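Local coordinates for protein MGS-M5 (Unidentified, PDB 4Q3N) that probably interconverts L-lactate and pyruvate with NAD as cofactor, as an L-lactate dehydrogenase from a deep-sea metagenome, at residues A[159-164]-A[202-207]; A[167-172]-A[186-191]; A[180-185]-A[211-216]; A[250-255]-A[274-279]. All coordinates share one frame; numbering follows the deposited sequence.

In the fold
All four contacts belong to the alpha/beta C-terminal half of a lactate/malate dehydrogenase fold, whose other half is the Rossmann-type NAD-binding domain. Interactions 1, 2 and 3 form one continuous cluster, their centres 12 to 14 Å apart. Interaction 2 joins two strands of an antiparallel sheet; interaction 3 lays helix 206-227 against the edge strand of that sheet. Interaction 1 ties the end of helix 147-161 to the sodium-binding loop, and Ile161 CD1 meets Val189 CG2 of interaction 2 at 3.7 Å. Interaction 4, a separate hairpin, is reached through Tyr171, whose OH lies 3.3 Å from Ile252 CG2. Interactions 1, 2 and 4 also meet the second subunit.

Interaction 1 (A[159-164]-A[202-207]); sequences QYIHID and DEISFE. With NA (sodium ion), chain B.
Tyr160 turns its side chain toward the 202-207 loop, and the in-plane edge of its ring meets the carbonyl of Glu203, with CD2 3.5 Å from Glu203 O. Its CB also rests 3.9 Å from Ile204 CD1, while its own carbonyl oxygen lies 3.2 Å from Glu203 CB. A weak hydrogen bond joins Tyr160 OH and His211 ND1, at the far end of the ring. Ile161 follows: with CG1 between the backbone N and the carbonyl carbon (chi1 58°), CG2 stands anti to the carbonyl carbon, and from there it meets Ile204 CG2 at 3.7 Å, the two side chains crossing at a slant. His162, the first residue to leave the helix, takes a positive phi. Tyr160 O lies against one face of the imidazole, off toward the rim, and in the ring plane a water bridges ND1, at 3.1 Å, to Glu203 OE2, at 2.9 Å. The main chain of Ile204 serves the metal: Ile204 O binds the sodium ion at 2.3 Å, together with three waters and the carbonyl oxygens of Ile198 and Met201. The arrangement is that of a main-chain sodium site, built from the end of helix 194-200 and the loop that leads to helix 206-227, and packed on the end of helix 147-161.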
loop_
_atom_site.group_PDB
_atom_site.type_symbol
_atom_site.label_atom_id
_atom_site.label_comp_id
_atom_site.label_asym_id
_atom_site.label_seq_id
_atom_site.Cartn_x
_atom_site.Cartn_y
_atom_site.Cartn_z
ATOM N N GLN A 159 -12.458 17.029 -13.309
ATOM C CA GLN A 159 -11.840 17.665 -14.442
ATOM C C GLN A 159 -12.262 19.134 -14.611
ATOM O O GLN A 159 -11.526 19.905 -15.232
ATOM C CB GLN A 159 -12.139 16.865 -15.759
ATOM C CG GLN A 159 -11.554 15.467 -15.748
ATOM C CD GLN A 159 -10.098 15.416 -15.320
ATOM O OE1 GLN A 159 -9.216 15.634 -16.135
ATOM N NE2 GLN A 159 -9.837 15.095 -14.032
ATOM N N TYR A 160 -13.450 19.515 -14.150
ATOM C CA TYR A 160 -13.826 20.945 -14.178
ATOM C C TYR A 160 -13.103 21.743 -13.062
ATOM O O TYR A 160 -12.549 22.816 -13.292
ATOM C CB TYR A 160 -15.353 21.142 -13.985
ATOM C CG TYR A 160 -16.097 20.852 -15.269
ATOM C CD1 TYR A 160 -16.385 19.548 -15.622
ATOM C CD2 TYR A 160 -16.479 21.889 -16.133
ATOM C CE1 TYR A 160 -17.041 19.254 -16.829
ATOM C CE2 TYR A 160 -17.111 21.594 -17.363
ATOM C CZ TYR A 160 -17.400 20.273 -17.672
ATOM O OH TYR A 160 -18.057 19.934 -18.843
ATOM N N ILE A 161 -13.140 21.219 -11.852
ATOM C CA ILE A 161 -12.717 22.045 -10.705
ATOM C C ILE A 161 -11.306 21.748 -10.221
ATOM O O ILE A 161 -10.815 22.417 -9.298
ATOM C CB ILE A 161 -13.696 21.881 -9.531
ATOM C CG1 ILE A 161 -13.789 20.411 -9.100
ATOM C CG2 ILE A 161 -15.115 22.336 -9.964
ATOM C CD1 ILE A 161 -14.545 20.211 -7.773
ATOM N N HIS A 162 -10.649 20.786 -10.859
ATOM C CA HIS A 162 -9.242 20.453 -10.565
ATOM C C HIS A 162 -9.054 20.167 -9.056
ATOM O O HIS A 162 -8.146 20.723 -8.416
ATOM C CB HIS A 162 -8.327 21.595 -11.012
ATOM C CG HIS A 162 -8.561 21.988 -12.440
ATOM N ND1 HIS A 162 -8.964 23.255 -12.812
ATOM C CD2 HIS A 162 -8.526 21.251 -13.578
ATOM C CE1 HIS A 162 -9.120 23.292 -14.129
ATOM N NE2 HIS A 162 -8.863 22.088 -14.616
ATOM N N ILE A 163 -9.923 19.309 -8.539
ATOM C CA ILE A 163 -9.855 18.787 -7.142
ATOM C C ILE A 163 -9.763 17.243 -7.244
ATOM O O ILE A 163 -10.428 16.645 -8.102
ATOM C CB ILE A 163 -11.134 19.183 -6.324
ATOM C CG1 ILE A 163 -11.274 20.706 -6.215
ATOM C CG2 ILE A 163 -11.188 18.451 -4.887
ATOM C CD1 ILE A 163 -10.134 21.357 -5.448
ATOM N N ASP A 164 -8.907 16.616 -6.439
ATOM C CA ASP A 164 -8.851 15.162 -6.281
ATOM C C ASP A 164 -10.275 14.577 -6.354
ATOM O O ASP A 164 -11.153 14.980 -5.587
ATOM C CB ASP A 164 -8.180 14.867 -4.920
ATOM C CG ASP A 164 -7.834 13.386 -4.707
ATOM O OD1 ASP A 164 -8.471 12.497 -5.349
ATOM O OD2 ASP A 164 -6.935 13.111 -3.842
ATOM N N ASP A 202 -15.357 29.957 -11.064
ATOM C CA ASP A 202 -15.623 30.188 -12.490
ATOM C C ASP A 202 -15.484 28.926 -13.311
ATOM O O ASP A 202 -16.039 28.858 -14.401
ATOM C CB ASP A 202 -14.685 31.233 -13.029
ATOM C CG ASP A 202 -15.042 32.628 -12.517
ATOM O OD1 ASP A 202 -16.229 32.832 -12.174
ATOM O OD2 ASP A 202 -14.151 33.502 -12.426
ATOM N N GLU A 203 -14.758 27.941 -12.766
ATOM C CA GLU A 203 -14.493 26.657 -13.422
ATOM C C GLU A 203 -15.728 25.782 -13.675
ATOM O O GLU A 203 -15.662 24.857 -14.464
ATOM C CB GLU A 203 -13.502 25.832 -12.587
ATOM C CG GLU A 203 -12.063 26.347 -12.624
ATOM C CD GLU A 203 -11.769 27.506 -11.635
ATOM O OE1 GLU A 203 -12.694 28.028 -10.972
ATOM O OE2 GLU A 203 -10.588 27.895 -11.536
ATOM N N ILE A 204 -16.824 25.999 -12.953
ATOM C CA ILE A 204 -17.983 25.114 -13.101
ATOM C C ILE A 204 -19.284 25.920 -12.985
ATOM O O ILE A 204 -19.429 26.795 -12.132
ATOM C CB ILE A 204 -17.956 23.936 -12.102
ATOM C CG1 ILE A 204 -18.991 22.873 -12.483
ATOM C CG2 ILE A 204 -18.089 24.404 -10.618
ATOM C CD1 ILE A 204 -18.652 21.455 -11.894
ATOM N N SER A 205 -20.204 25.653 -13.917
ATOM C CA SER A 205 -21.470 26.377 -13.969
ATOM C C SER A 205 -22.643 25.401 -13.979
ATOM O O SER A 205 -22.469 24.198 -14.173
ATOM C CB SER A 205 -21.549 27.285 -15.218
ATOM O OG SER A 205 -20.493 28.228 -15.279
ATOM N N PHE A 206 -23.849 25.932 -13.792
ATOM C CA PHE A 206 -25.069 25.125 -13.895
ATOM C C PHE A 206 -25.136 24.351 -15.221
ATOM O O PHE A 206 -25.509 23.188 -15.231
ATOM C CB PHE A 206 -26.291 26.029 -13.714
ATOM C CG PHE A 206 -27.586 25.289 -13.572
ATOM C CD1 PHE A 206 -27.981 24.775 -12.332
ATOM C CD2 PHE A 206 -28.445 25.131 -14.675
ATOM C CE1 PHE A 206 -29.214 24.084 -12.199
ATOM C CE2 PHE A 206 -29.668 24.449 -14.557
ATOM C CZ PHE A 206 -30.060 23.924 -13.329
ATOM N N GLU A 207 -24.729 24.966 -16.339
ATOM C CA GLU A 207 -24.798 24.296 -17.651
ATOM C C GLU A 207 -23.915 23.086 -17.725
ATOM O O GLU A 207 -24.201 22.137 -18.466
ATOM C CB GLU A 207 -24.400 25.245 -18.789
ATOM C CG GLU A 207 -25.364 26.403 -18.992
ATOM C CD GLU A 207 -25.291 27.444 -17.874
ATOM O OE1 GLU A 207 -24.164 27.826 -17.469
ATOM O OE2 GLU A 207 -26.370 27.884 -17.404
HETATM NA NA NA B . -19.462 28.960 -11.492
HETATM O O HOH W 1 -9.012 25.558 -10.695
HETATM O O HOH W 2 -18.807 31.498 -10.911
HETATM O O HOH W 3 -19.142 29.603 -13.811
HETATM O O HOH W 4 -21.537 29.847 -12.103
#

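Interaction 2 (A[167-172]-A[186-191]); sequences NVHAYI and NANVGA
His169 lays the CD2 edge of its imidazole against Asn188 and Gly190: CD2 lies 3.1 Å from Gly190 O and 3.4 Å from Asn188 ND2, both near the ring plane. The ring and the Asn188 amide are inclined by 56°, so they meet at an angle and are not stacked face to face. Asn188 has its CG turned between the backbone N and the carbonyl carbon (chi1 42°), which brings the amide beside His169 and within reach of Gly190 O; ND2 then donates to Gly190 O at 2.8 Å from above the carbonyl plane, in a rather bent bond. Asn167 O lies against one face of the imidazole, toward the rim of the ring, and across the subunit interface the ring stacks on His169 of the second subunit.

The frame for these groups is an antiparallel pair within the four-stranded sheet of the C-terminal domain. His169 and Asn188 form its hydrogen-bonded pair, with His169 N to Asn188 O at 2.7 Å and Asn188 N to His169 O at 2.9 Å; Val168 and Val189 form the non-hydrogen-bonded pair and put their side chains on the other face, against helix 147-161. Gly190, with positive phi, ends the ladder by donating its N to Asn167 O. At the other end Ala170 CB and Ala187 CB touch at 3.6 Å, and a water links Tyr171 N to Asn186 O.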
loop_
_atom_site.group_PDB
_atom_site.type_symbol
_atom_site.label_atom_id
_atom_site.label_comp_id
_atom_site.label_asym_id
_atom_site.label_seq_id
_atom_site.Cartn_x
_atom_site.Cartn_y
_atom_site.Cartn_z
ATOM N N ASN A 167 -12.229 13.581 -3.378
ATOM C CA ASN A 167 -12.827 14.608 -2.504
ATOM C C ASN A 167 -14.218 14.999 -3.021
ATOM O O ASN A 167 -14.870 15.848 -2.444
ATOM C CB ASN A 167 -11.982 15.902 -2.479
ATOM C CG ASN A 167 -10.999 15.972 -1.337
ATOM O OD1 ASN A 167 -11.163 15.373 -0.251
ATOM N ND2 ASN A 167 -9.958 16.714 -1.574
ATOM N N VAL A 168 -14.644 14.406 -4.142
ATOM C CA VAL A 168 -15.922 14.757 -4.749
ATOM C C VAL A 168 -16.976 13.794 -4.275
ATOM O O VAL A 168 -16.878 12.612 -4.530
ATOM C CB VAL A 168 -15.826 14.751 -6.312
ATOM C CG1 VAL A 168 -17.230 15.014 -6.943
ATOM C CG2 VAL A 168 -14.799 15.829 -6.783
ATOM N N HIS A 169 -17.975 14.276 -3.539
ATOM C CA HIS A 169 -18.901 13.347 -2.889
ATOM C C HIS A 169 -20.292 13.541 -3.460
ATOM O O HIS A 169 -21.045 14.385 -2.977
ATOM C CB HIS A 169 -18.947 13.564 -1.403
ATOM C CG HIS A 169 -17.590 13.572 -0.784
ATOM N ND1 HIS A 169 -16.721 12.507 -0.910
ATOM C CD2 HIS A 169 -16.946 14.515 -0.053
ATOM C CE1 HIS A 169 -15.607 12.780 -0.251
ATOM N NE2 HIS A 169 -15.711 13.995 0.260
ATOM N N ALA A 170 -20.618 12.749 -4.471
ATOM C CA ALA A 170 -21.857 12.884 -5.211
ATOM C C ALA A 170 -22.152 11.487 -5.760
ATOM O O ALA A 170 -21.194 10.722 -5.974
ATOM C CB ALA A 170 -21.695 13.904 -6.356
ATOM N N TYR A 171 -23.440 11.166 -5.947
ATOM C CA TYR A 171 -23.895 9.825 -6.335
ATOM C C TYR A 171 -24.671 9.879 -7.643
ATOM O O TYR A 171 -25.406 10.857 -7.912
ATOM C CB TYR A 171 -24.821 9.186 -5.289
ATOM C CG TYR A 171 -24.239 9.027 -3.880
ATOM C CD1 TYR A 171 -23.007 8.411 -3.657
ATOM C CD2 TYR A 171 -24.927 9.505 -2.787
ATOM C CE1 TYR A 171 -22.479 8.292 -2.359
ATOM C CE2 TYR A 171 -24.418 9.391 -1.476
ATOM C CZ TYR A 171 -23.197 8.777 -1.279
ATOM O OH TYR A 171 -22.715 8.691 0.000
ATOM N N ILE A 172 -24.523 8.818 -8.420
ATOM C CA ILE A 172 -25.512 8.430 -9.414
ATOM C C ILE A 172 -26.421 7.407 -8.763
ATOM O O ILE A 172 -25.909 6.475 -8.125
ATOM C CB ILE A 172 -24.860 7.804 -10.652
ATOM C CG1 ILE A 172 -23.887 8.806 -11.263
ATOM C CG2 ILE A 172 -25.962 7.303 -11.674
ATOM C CD1 ILE A 172 -24.612 10.004 -12.053
ATOM N N ASN A 186 -27.780 16.492 -3.032
ATOM C CA ASN A 186 -26.865 15.980 -1.976
ATOM C C ASN A 186 -25.468 15.748 -2.529
ATOM O O ASN A 186 -24.977 14.619 -2.524
ATOM C CB ASN A 186 -27.362 14.654 -1.389
ATOM C CG ASN A 186 -28.582 14.800 -0.506
ATOM O OD1 ASN A 186 -28.493 14.644 0.710
ATOM N ND2 ASN A 186 -29.738 15.076 -1.108
ATOM N N ALA A 187 -24.849 16.776 -3.086
ATOM C CA ALA A 187 -23.543 16.619 -3.717
ATOM C C ALA A 187 -22.632 17.665 -3.105
ATOM O O ALA A 187 -23.064 18.790 -2.929
ATOM C CB ALA A 187 -23.625 16.783 -5.219
ATOM N N ASN A 188 -21.421 17.275 -2.704
ATOM C CA ASN A 188 -20.475 18.247 -2.211
ATOM C C ASN A 188 -19.036 17.951 -2.636
ATOM O O ASN A 188 -18.712 16.886 -3.187
ATOM C CB ASN A 188 -20.550 18.394 -0.693
ATOM C CG ASN A 188 -20.693 17.102 0.017
ATOM O OD1 ASN A 188 -21.812 16.617 0.205
ATOM N ND2 ASN A 188 -19.572 16.546 0.478
ATOM N N VAL A 189 -18.195 18.957 -2.462
ATOM C CA VAL A 189 -16.772 18.792 -2.728
ATOM C C VAL A 189 -16.100 19.050 -1.386
ATOM O O VAL A 189 -16.216 20.137 -0.830
ATOM C CB VAL A 189 -16.293 19.748 -3.848
ATOM C CG1 VAL A 189 -14.770 19.613 -4.061
ATOM C CG2 VAL A 189 -17.055 19.436 -5.144
ATOM N N GLY A 190 -15.480 18.021 -0.813
ATOM C CA GLY A 190 -14.960 18.162 0.539
ATOM C C GLY A 190 -16.201 18.186 1.422
ATOM O O GLY A 190 -16.984 17.238 1.438
ATOM N N ALA A 191 -16.443 19.294 2.095
ATOM C CA ALA A 191 -17.665 19.392 2.896
ATOM C C ALA A 191 -18.622 20.435 2.289
ATOM O O ALA A 191 -19.656 20.738 2.848
ATOM C CB ALA A 191 -17.309 19.762 4.321
HETATM O O HOH W 5 -25.152 12.975 -4.580
#

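Interaction 3 (A[180-185]-A[211-216]); sequences EFVCWS and HIYLKV
Tyr213 and Val182 slide past each other in opposite directions: Val182 CG2 lies 4.0 Å from Tyr213 CB and is placed obliquely to the ring, while the aromatic group runs on toward the start of the strand. There the ring edge meets a main-chain oxygen almost in its own plane, with CE1 3.5 Å from Glu180 O. With CG swung nearly opposite the backbone N (chi1 158°), the phenol lies along the strand, and its OH is hydrogen-bonded to Arg217 one helical turn further on. This is helix-on-sheet packing in the C-terminal domain, where helix 206-227 lies beside the edge strand 181-182 and Val182 also touches Leu153 of helix 147-161. Trp184 packs on the other methyl of Val182: Val182 CG1 sits 3.3 Å above the indole plane, over its centre, and the indole edge points at the helix, bringing CH2 to 4.4 Å from Ile212 CG2. Glu180 crosses Val216 at a slant. Its chain is extended beyond CG, so the carboxylate travels out to the helix and OE2 stops 3.7 Å from Val216 CG1. The other oxygen, OE1, lies near the carboxylate of Asp149.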
loop_
_atom_site.group_PDB
_atom_site.type_symbol
_atom_site.label_atom_id
_atom_site.label_comp_id
_atom_site.label_asym_id
_atom_site.label_seq_id
_atom_site.Cartn_x
_atom_site.Cartn_y
_atom_site.Cartn_z
ATOM N N GLU A 180 -30.791 6.081 -14.954
ATOM C CA GLU A 180 -30.035 6.619 -13.817
ATOM C C GLU A 180 -30.050 8.137 -13.782
ATOM O O GLU A 180 -30.294 8.789 -14.767
ATOM C CB GLU A 180 -28.585 6.199 -13.850
ATOM C CG GLU A 180 -27.833 6.852 -15.021
ATOM C CD GLU A 180 -26.523 6.163 -15.281
ATOM O OE1 GLU A 180 -26.311 5.097 -14.672
ATOM O OE2 GLU A 180 -25.711 6.677 -16.065
ATOM N N PHE A 181 -29.730 8.716 -12.643
ATOM C CA PHE A 181 -29.799 10.168 -12.563
ATOM C C PHE A 181 -28.815 10.645 -11.495
ATOM O O PHE A 181 -28.384 9.862 -10.632
ATOM C CB PHE A 181 -31.230 10.637 -12.228
ATOM C CG PHE A 181 -31.704 10.189 -10.850
ATOM C CD1 PHE A 181 -32.267 8.922 -10.682
ATOM C CD2 PHE A 181 -31.557 11.018 -9.735
ATOM C CE1 PHE A 181 -32.670 8.488 -9.427
ATOM C CE2 PHE A 181 -31.958 10.610 -8.468
ATOM C CZ PHE A 181 -32.532 9.338 -8.306
ATOM N N VAL A 182 -28.422 11.913 -11.568
ATOM C CA VAL A 182 -27.494 12.461 -10.590
ATOM C C VAL A 182 -28.278 12.992 -9.425
ATOM O O VAL A 182 -29.252 13.696 -9.601
ATOM C CB VAL A 182 -26.658 13.643 -11.137
ATOM C CG1 VAL A 182 -25.607 14.092 -10.095
ATOM C CG2 VAL A 182 -26.021 13.309 -12.456
ATOM N N CYS A 183 -27.831 12.698 -8.225
ATOM C CA CYS A 183 -28.444 13.334 -7.074
ATOM C C CYS A 183 -27.693 14.657 -6.803
ATOM O O CYS A 183 -26.746 14.702 -6.005
ATOM C CB CYS A 183 -28.385 12.378 -5.869
ATOM S SG CYS A 183 -29.077 13.080 -4.394
ATOM N N TRP A 184 -28.068 15.724 -7.507
ATOM C CA TRP A 184 -27.382 17.003 -7.294
ATOM C C TRP A 184 -27.725 17.664 -5.952
ATOM O O TRP A 184 -26.979 18.509 -5.511
ATOM C CB TRP A 184 -27.708 17.998 -8.427
ATOM C CG TRP A 184 -27.138 17.592 -9.810
ATOM C CD1 TRP A 184 -27.843 17.339 -10.974
ATOM C CD2 TRP A 184 -25.757 17.462 -10.146
ATOM N NE1 TRP A 184 -26.975 17.035 -11.997
ATOM C CE2 TRP A 184 -25.689 17.094 -11.527
ATOM C CE3 TRP A 184 -24.564 17.603 -9.416
ATOM C CZ2 TRP A 184 -24.478 16.889 -12.192
ATOM C CZ3 TRP A 184 -23.350 17.368 -10.067
ATOM C CH2 TRP A 184 -23.316 17.004 -11.442
ATOM N N SER A 185 -28.880 17.348 -5.346
ATOM C CA SER A 185 -29.299 18.045 -4.123
ATOM C C SER A 185 -28.401 17.658 -2.940
ATOM O O SER A 185 -28.336 18.391 -1.938
ATOM C CB SER A 185 -30.747 17.722 -3.777
ATOM O OG SER A 185 -30.872 16.313 -3.546
ATOM N N HIS A 211 -24.391 18.682 -18.884
ATOM C CA HIS A 211 -23.396 18.060 -19.753
ATOM C C HIS A 211 -22.751 16.856 -19.089
ATOM O O HIS A 211 -22.575 15.806 -19.696
ATOM C CB HIS A 211 -22.302 19.032 -20.128
ATOM C CG HIS A 211 -21.251 18.399 -20.973
ATOM N ND1 HIS A 211 -20.006 18.065 -20.496
ATOM C CD2 HIS A 211 -21.275 17.992 -22.258
ATOM C CE1 HIS A 211 -19.300 17.503 -21.457
ATOM N NE2 HIS A 211 -20.053 17.437 -22.537
ATOM N N ILE A 212 -22.383 17.033 -17.822
ATOM C CA ILE A 212 -21.755 15.954 -17.059
ATOM C C ILE A 212 -22.685 14.741 -16.937
ATOM O O ILE A 212 -22.238 13.595 -17.094
ATOM C CB ILE A 212 -21.313 16.469 -15.622
ATOM C CG1 ILE A 212 -20.124 17.422 -15.797
ATOM C CG2 ILE A 212 -20.982 15.281 -14.719
ATOM C CD1 ILE A 212 -19.712 18.287 -14.488
ATOM N N TYR A 213 -23.970 14.987 -16.676
ATOM C CA TYR A 213 -24.930 13.881 -16.640
ATOM C C TYR A 213 -24.920 13.126 -17.979
ATOM O O TYR A 213 -24.841 11.893 -18.012
ATOM C CB TYR A 213 -26.344 14.395 -16.286
ATOM C CG TYR A 213 -27.491 13.475 -16.732
ATOM C CD1 TYR A 213 -27.805 12.278 -16.062
ATOM C CD2 TYR A 213 -28.241 13.815 -17.827
ATOM C CE1 TYR A 213 -28.893 11.451 -16.543
ATOM C CE2 TYR A 213 -29.272 13.032 -18.291
ATOM C CZ TYR A 213 -29.599 11.858 -17.660
ATOM O OH TYR A 213 -30.644 11.123 -18.214
ATOM N N LEU A 214 -24.966 13.865 -19.086
ATOM C CA LEU A 214 -24.939 13.234 -20.414
ATOM C C LEU A 214 -23.674 12.416 -20.614
ATOM O O LEU A 214 -23.728 11.278 -21.104
ATOM C CB LEU A 214 -25.062 14.296 -21.502
ATOM C CG LEU A 214 -26.380 15.095 -21.495
ATOM C CD1 LEU A 214 -26.518 16.122 -22.639
ATOM C CD2 LEU A 214 -27.561 14.139 -21.514
ATOM N N LYS A 215 -22.533 12.967 -20.190
ATOM C CA LYS A 215 -21.255 12.238 -20.301
ATOM C C LYS A 215 -21.305 10.940 -19.524
ATOM O O LYS A 215 -20.814 9.891 -19.955
ATOM C CB LYS A 215 -20.076 13.089 -19.740
ATOM C CG LYS A 215 -19.600 14.210 -20.641
ATOM C CD LYS A 215 -18.933 13.632 -21.902
ATOM C CE LYS A 215 -17.654 12.835 -21.548
ATOM N NZ LYS A 215 -16.548 13.618 -20.892
ATOM N N VAL A 216 -21.854 11.018 -18.325
ATOM C CA VAL A 216 -21.964 9.807 -17.515
ATOM C C VAL A 216 -22.893 8.781 -18.172
ATOM O O VAL A 216 -22.568 7.586 -18.253
ATOM C CB VAL A 216 -22.458 10.146 -16.086
ATOM C CG1 VAL A 216 -22.841 8.871 -15.304
ATOM C CG2 VAL A 216 -21.394 10.937 -15.342
#

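Interaction 4 (A[250-255]-A[274-279]); sequences NRILPI and PAVLNK. With ACT (acetate ion), chain F.
Strands 251-255 and 274-278 run antiparallel with a pronounced twist, their axes 134° apart, and pair through four main-chain hydrogen bonds, among them Leu277 N to Arg251 O at 2.9 Å and Ala275 N to Leu253 O at 2.8 Å. Asn250 and Arg251 both face Leu277, making a G1 beta bulge at the open end of this beta hairpin. Beside the bulge the side chains of Asn250 and Asn278 run together, their amide planes 79° apart; Asn278 ND2 donates to Asn250 OD1 at 2.9 Å while Asn278 OD1 accepts from Asp280 N, which fixes the amide's rotation, and Asn250 ND2 donates to an acetate, probably from the crystallisation liquor. On one face Ile252 crosses Pro274 at a slant, CG2 to CB 3.9 Å. The other carries Leu253, which meets Leu277 at about a right angle, CD1 to CD1 4.0 Å. Ile255 reaches Leu277 tip to tip, CD1 to CD2 4.0 Å, and helix 232-246 packs on both. The Arg251 guanidinium departs from the hairpin, and NH1 forms a salt bridge with Asp164 of the second subunit.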
loop_
_atom_site.group_PDB
_atom_site.type_symbol
_atom_site.label_atom_id
_atom_site.label_comp_id
_atom_site.label_asym_id
_atom_site.label_seq_id
_atom_site.Cartn_x
_atom_site.Cartn_y
_atom_site.Cartn_z
ATOM N N ASN A 250 -17.774 -0.368 7.171
ATOM C CA ASN A 250 -18.983 0.473 7.330
ATOM C C ASN A 250 -18.822 1.698 6.421
ATOM O O ASN A 250 -18.939 2.874 6.843
ATOM C CB ASN A 250 -19.201 0.861 8.810
ATOM C CG ASN A 250 -19.726 -0.312 9.644
ATOM O OD1 ASN A 250 -20.700 -0.954 9.274
ATOM N ND2 ASN A 250 -19.070 -0.603 10.743
ATOM N N ARG A 251 -18.537 1.378 5.165
ATOM C CA ARG A 251 -18.298 2.334 4.084
ATOM C C ARG A 251 -19.610 2.592 3.342
ATOM O O ARG A 251 -20.364 1.665 3.097
ATOM C CB ARG A 251 -17.282 1.769 3.125
ATOM C CG ARG A 251 -16.685 2.791 2.132
ATOM C CD ARG A 251 -15.674 3.701 2.868
ATOM N NE ARG A 251 -15.109 4.648 1.916
ATOM C CZ ARG A 251 -13.952 5.286 2.069
ATOM N NH1 ARG A 251 -13.220 5.074 3.148
ATOM N NH2 ARG A 251 -13.518 6.120 1.114
ATOM N N ILE A 252 -19.861 3.830 2.954
ATOM C CA ILE A 252 -21.068 4.149 2.176
ATOM C C ILE A 252 -20.703 4.144 0.702
ATOM O O ILE A 252 -19.842 4.936 0.266
ATOM C CB ILE A 252 -21.645 5.517 2.546
ATOM C CG1 ILE A 252 -21.989 5.524 4.041
ATOM C CG2 ILE A 252 -22.888 5.822 1.651
ATOM C CD1 ILE A 252 -22.288 6.904 4.595
ATOM N N LEU A 253 -21.320 3.224 -0.028
ATOM C CA LEU A 253 -21.171 3.113 -1.497
ATOM C C LEU A 253 -22.517 2.928 -2.181
ATOM O O LEU A 253 -23.384 2.239 -1.667
ATOM C CB LEU A 253 -20.299 1.906 -1.895
ATOM C CG LEU A 253 -18.845 1.975 -1.387
ATOM C CD1 LEU A 253 -18.203 0.632 -1.549
ATOM C CD2 LEU A 253 -17.992 3.073 -2.126
ATOM N N PRO A 254 -22.678 3.508 -3.375
ATOM C CA PRO A 254 -23.929 3.310 -4.100
ATOM C C PRO A 254 -23.832 1.970 -4.794
ATOM O O PRO A 254 -22.877 1.736 -5.538
ATOM C CB PRO A 254 -23.974 4.482 -5.072
ATOM C CG PRO A 254 -22.498 4.841 -5.312
ATOM C CD PRO A 254 -21.788 4.499 -4.006
ATOM N N ILE A 255 -24.764 1.071 -4.475
ATOM C CA ILE A 255 -24.777 -0.286 -5.034
ATOM C C ILE A 255 -26.212 -0.673 -5.256
ATOM O O ILE A 255 -27.110 0.027 -4.778
ATOM C CB ILE A 255 -24.118 -1.307 -4.080
ATOM C CG1 ILE A 255 -24.614 -1.087 -2.642
ATOM C CG2 ILE A 255 -22.619 -1.083 -4.032
ATOM C CD1 ILE A 255 -24.371 -2.286 -1.731
ATOM N N PRO A 274 -27.225 4.530 -2.095
ATOM C CA PRO A 274 -26.061 4.492 -1.198
ATOM C C PRO A 274 -26.336 3.533 -0.024
ATOM O O PRO A 274 -27.404 3.555 0.570
ATOM C CB PRO A 274 -25.923 5.944 -0.726
ATOM C CG PRO A 274 -27.315 6.522 -0.812
ATOM C CD PRO A 274 -28.001 5.783 -1.983
ATOM N N ALA A 275 -25.374 2.693 0.298
ATOM C CA ALA A 275 -25.593 1.729 1.360
ATOM C C ALA A 275 -24.321 1.552 2.173
ATOM O O ALA A 275 -23.215 1.743 1.668
ATOM C CB ALA A 275 -26.079 0.353 0.760
ATOM N N VAL A 276 -24.503 1.179 3.436
ATOM C CA VAL A 276 -23.399 0.947 4.340
ATOM C C VAL A 276 -22.974 -0.517 4.244
ATOM O O VAL A 276 -23.762 -1.418 4.576
ATOM C CB VAL A 276 -23.792 1.290 5.816
ATOM C CG1 VAL A 276 -22.574 1.060 6.739
ATOM C CG2 VAL A 276 -24.267 2.722 5.915
ATOM N N LEU A 277 -21.727 -0.747 3.841
ATOM C CA LEU A 277 -21.165 -2.108 3.713
ATOM C C LEU A 277 -20.164 -2.439 4.825
ATOM O O LEU A 277 -19.271 -1.639 5.124
ATOM C CB LEU A 277 -20.451 -2.261 2.382
ATOM C CG LEU A 277 -21.387 -2.334 1.166
ATOM C CD1 LEU A 277 -20.571 -2.211 -0.132
ATOM C CD2 LEU A 277 -22.072 -3.705 1.204
ATOM N N ASN A 278 -20.269 -3.634 5.385
ATOM C CA ASN A 278 -19.276 -4.080 6.352
ATOM C C ASN A 278 -19.155 -5.609 6.167
ATOM O O ASN A 278 -19.637 -6.147 5.173
ATOM C CB ASN A 278 -19.677 -3.648 7.789
ATOM C CG ASN A 278 -20.946 -4.322 8.282
ATOM O OD1 ASN A 278 -21.249 -5.426 7.876
ATOM N ND2 ASN A 278 -21.694 -3.648 9.186
ATOM N N LYS A 279 -18.532 -6.312 7.099
ATOM C CA LYS A 279 -18.190 -7.729 6.894
ATOM C C LYS A 279 -19.421 -8.603 6.784
ATOM O O LYS A 279 -19.370 -9.738 6.297
ATOM C CB LYS A 279 -17.338 -8.256 8.061
ATOM C CG LYS A 279 -18.089 -8.383 9.370
ATOM C CD LYS A 279 -17.126 -8.867 10.472
ATOM C CE LYS A 279 -17.779 -8.747 11.836
ATOM N NZ LYS A 279 -18.937 -9.703 11.956
HETATM C C ACT F . -16.517 2.320 12.036
HETATM O O ACT F . -16.475 3.286 12.875
HETATM O OXT ACT F . -17.391 1.403 12.169
HETATM C CH3 ACT F . -15.532 2.231 10.905
#